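Local structure of Isomerase/lactonizing enzyme (Agrobacterium fabrum str. C58, 2NQL) at residues 80-84 against 85-89. The protein belongs to the mandelate racemase/muconate lactonizing group of the enolase superfamily and carries a sodium ion in the model. Sequence-based numbering, arbitrary orientation.
Sequences ALIND and LLAGF
The carbonyl of Leu81 is the flat group on which this turn hinges: Leu86 N reaches its oxygen in the carbonyl plane, while Leu85 N comes from above, 41° out of it. Both amides donate to Leu81 O, Leu86 N at 2.9 Å and Leu85 N at 3.1 Å, the latter the more bent hydrogen bond. One carbonyl along, Ile82 O takes Ala87 N on an in-plane lone pair at 2.9 Å, a fairly straight bond. The bonds from Leu86 N and Ala87 N each span five residues and mark a pi-type widening within helix 75-90; Leu85 N keeps the ordinary i+4 bond to Leu81 O. The axes of the short segments 80-84 and 85-89 differ in direction by 44°. In the model, a water spans the next step, donating to Asn83 O and accepting from Gly88 N. The helix belongs to the N-terminal domain of the enolase-superfamily fold, where Ile82 and Ala87 face strand 5-15, while Leu86 packs on helix 117-138 and on Met108 of helix 98-109. Along that buried side Leu86 CD1 lies 4.0 Å from Leu81 CB and 4.1 Å from Ile82 CG1, the Ile82 and Leu86 chains crossing at a slant. With CG1 beside its own backbone N (chi1 -64°), Ile82 holds CG2 anti to that N, and it is this branch that meets Ala87 CB at 4.2 Å. Leu85 CB lies 3.4 Å from Leu81 O, beside the doubly used acceptor. Away from strand 5-15, the turn meets the second subunit: Asp84 OD2 hydrogen-bonds to Tyr36 OH of that chain, and Leu85 packs on the same tyrosine.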
ATOM      1  N   ALA A  80     -11.292  -5.545   8.706  1.00 16.84           N
ATOM      2  CA  ALA A  80     -10.762  -6.927   8.629  1.00 15.34           C
ATOM      3  C   ALA A  80      -9.344  -7.012   9.157  1.00 18.64           C
ATOM      4  O   ALA A  80      -9.018  -7.929   9.918  1.00 16.47           O
ATOM      5  CB  ALA A  80     -10.834  -7.451   7.181  1.00 13.80           C
ATOM      6  N   LEU A  81      -8.495  -6.070   8.763  1.00 13.86           N
ATOM      7  CA  LEU A  81      -7.100  -6.064   9.223  1.00 16.27           C
ATOM      8  C   LEU A  81      -7.057  -6.024  10.740  1.00 19.89           C
ATOM      9  O   LEU A  81      -6.319  -6.792  11.376  1.00 16.87           O
ATOM     10  CB  LEU A  81      -6.321  -4.885   8.601  1.00 12.36           C
ATOM     11  CG  LEU A  81      -6.063  -5.074   7.104  1.00 15.36           C
ATOM     12  CD1 LEU A  81      -5.505  -3.802   6.486  1.00 17.90           C
ATOM     13  CD2 LEU A  81      -5.045  -6.215   6.883  1.00 17.54           C
ATOM     14  N   ILE A  82      -7.869  -5.150  11.332  1.00 13.46           N
ATOM     15  CA  ILE A  82      -7.824  -5.019  12.781  1.00 15.38           C
ATOM     16  C   ILE A  82      -8.430  -6.254  13.469  1.00 17.31           C
ATOM     17  O   ILE A  82      -7.776  -6.848  14.343  1.00 15.92           O
ATOM     18  CB  ILE A  82      -8.468  -3.687  13.265  1.00 13.97           C
ATOM     19  CG1 ILE A  82      -7.635  -2.502  12.723  1.00 16.31           C
ATOM     20  CG2 ILE A  82      -8.561  -3.669  14.810  1.00 15.94           C
ATOM     21  CD1 ILE A  82      -8.266  -1.108  13.029  1.00 20.72           C
ATOM     22  N   ASN A  83      -9.639  -6.655  13.063  1.00 15.38           N
ATOM     23  CA  ASN A  83     -10.340  -7.765  13.732  1.00 14.62           C
ATOM     24  C   ASN A  83      -9.643  -9.129  13.529  1.00 19.65           C
ATOM     25  O   ASN A  83      -9.567  -9.943  14.472  1.00 19.93           O
ATOM     26  CB  ASN A  83     -11.793  -7.876  13.284  1.00 18.96           C
ATOM     27  CG  ASN A  83     -12.646  -6.715  13.811  1.00 18.93           C
ATOM     28  OD1 ASN A  83     -12.486  -6.281  14.960  1.00 21.29           O
ATOM     29  ND2 ASN A  83     -13.534  -6.209  12.966  1.00 20.36           N
ATOM     30  N   ASP A  84      -9.144  -9.363  12.318  1.00 16.34           N
ATOM     31  CA  ASP A  84      -8.536 -10.676  12.005  1.00 19.59           C
ATOM     32  C   ASP A  84      -7.116 -10.792  12.526  1.00 20.31           C
ATOM     33  O   ASP A  84      -6.717 -11.848  13.021  1.00 21.22           O
ATOM     34  CB  ASP A  84      -8.542 -10.973  10.491  1.00 19.49           C
ATOM     35  CG  ASP A  84      -7.903 -12.348  10.162  1.00 20.36           C
ATOM     36  OD1 ASP A  84      -8.445 -13.374  10.594  1.00 23.60           O
ATOM     37  OD2 ASP A  84      -6.840 -12.375   9.518  1.00 23.50           O
ATOM     38  N   LEU A  85      -6.349  -9.717  12.374  1.00 16.14           N
ATOM     39  CA  LEU A  85      -4.908  -9.753  12.558  1.00 16.48           C
ATOM     40  C   LEU A  85      -4.396  -8.856  13.677  1.00 21.78           C
ATOM     41  O   LEU A  85      -3.695  -9.316  14.575  1.00 18.31           O
ATOM     42  CB  LEU A  85      -4.175  -9.422  11.251  1.00 16.27           C
ATOM     43  CG  LEU A  85      -2.653  -9.201  11.339  1.00 17.14           C
ATOM     44  CD1 LEU A  85      -1.870 -10.506  11.675  1.00 18.53           C
ATOM     45  CD2 LEU A  85      -2.063  -8.496  10.098  1.00 22.02           C
ATOM     46  N   LEU A  86      -4.698  -7.561  13.611  1.00 15.72           N
ATOM     47  CA  LEU A  86      -3.861  -6.611  14.347  1.00 17.63           C
ATOM     48  C   LEU A  86      -4.247  -6.514  15.824  1.00 19.04           C
ATOM     49  O   LEU A  86      -3.379  -6.360  16.681  1.00 18.82           O
ATOM     50  CB  LEU A  86      -3.922  -5.226  13.693  1.00 13.48           C
ATOM     51  CG  LEU A  86      -3.337  -5.129  12.299  1.00 15.66           C
ATOM     52  CD1 LEU A  86      -3.868  -3.846  11.628  1.00 18.14           C
ATOM     53  CD2 LEU A  86      -1.795  -5.114  12.377  1.00 19.33           C
ATOM     54  N   ALA A  87      -5.546  -6.610  16.110  1.00 19.23           N
ATOM     55  CA  ALA A  87      -6.041  -6.498  17.489  1.00 17.71           C
ATOM     56  C   ALA A  87      -5.376  -7.538  18.399  1.00 21.68           C
ATOM     57  O   ALA A  87      -5.018  -7.234  19.520  1.00 20.43           O
ATOM     58  CB  ALA A  87      -7.525  -6.652  17.558  1.00 18.32           C
ATOM     59  N   GLY A  88      -5.214  -8.752  17.886  1.00 20.35           N
ATOM     60  CA  GLY A  88      -4.590  -9.849  18.643  1.00 17.73           C
ATOM     61  C   GLY A  88      -3.179  -9.557  19.104  1.00 17.18           C
ATOM     62  O   GLY A  88      -2.746 -10.084  20.138  1.00 21.48           O
ATOM     63  N   PHE A  89      -2.451  -8.755  18.334  1.00 15.69           N
ATOM     64  CA  PHE A  89      -1.084  -8.367  18.660  1.00 18.53           C
ATOM     65  C   PHE A  89      -0.954  -7.049  19.434  1.00 21.48           C
ATOM     66  O   PHE A  89       0.140  -6.642  19.826  1.00 23.93           O
ATOM     67  CB  PHE A  89      -0.228  -8.355  17.402  1.00 19.49           C
ATOM     68  CG  PHE A  89      -0.039  -9.730  16.821  1.00 18.65           C
ATOM     69  CD1 PHE A  89       0.876 -10.610  17.405  1.00 20.65           C
ATOM     70  CD2 PHE A  89      -0.802 -10.167  15.751  1.00 18.03           C
ATOM     71  CE1 PHE A  89       1.052 -11.894  16.901  1.00 19.63           C
ATOM     72  CE2 PHE A  89      -0.649 -11.447  15.243  1.00 21.20           C
ATOM     73  CZ  PHE A  89       0.287 -12.319  15.825  1.00 15.82           C
TER
HETATM   74  O   HOH W   1      -6.827 -10.208  15.925  1.00 20.09           O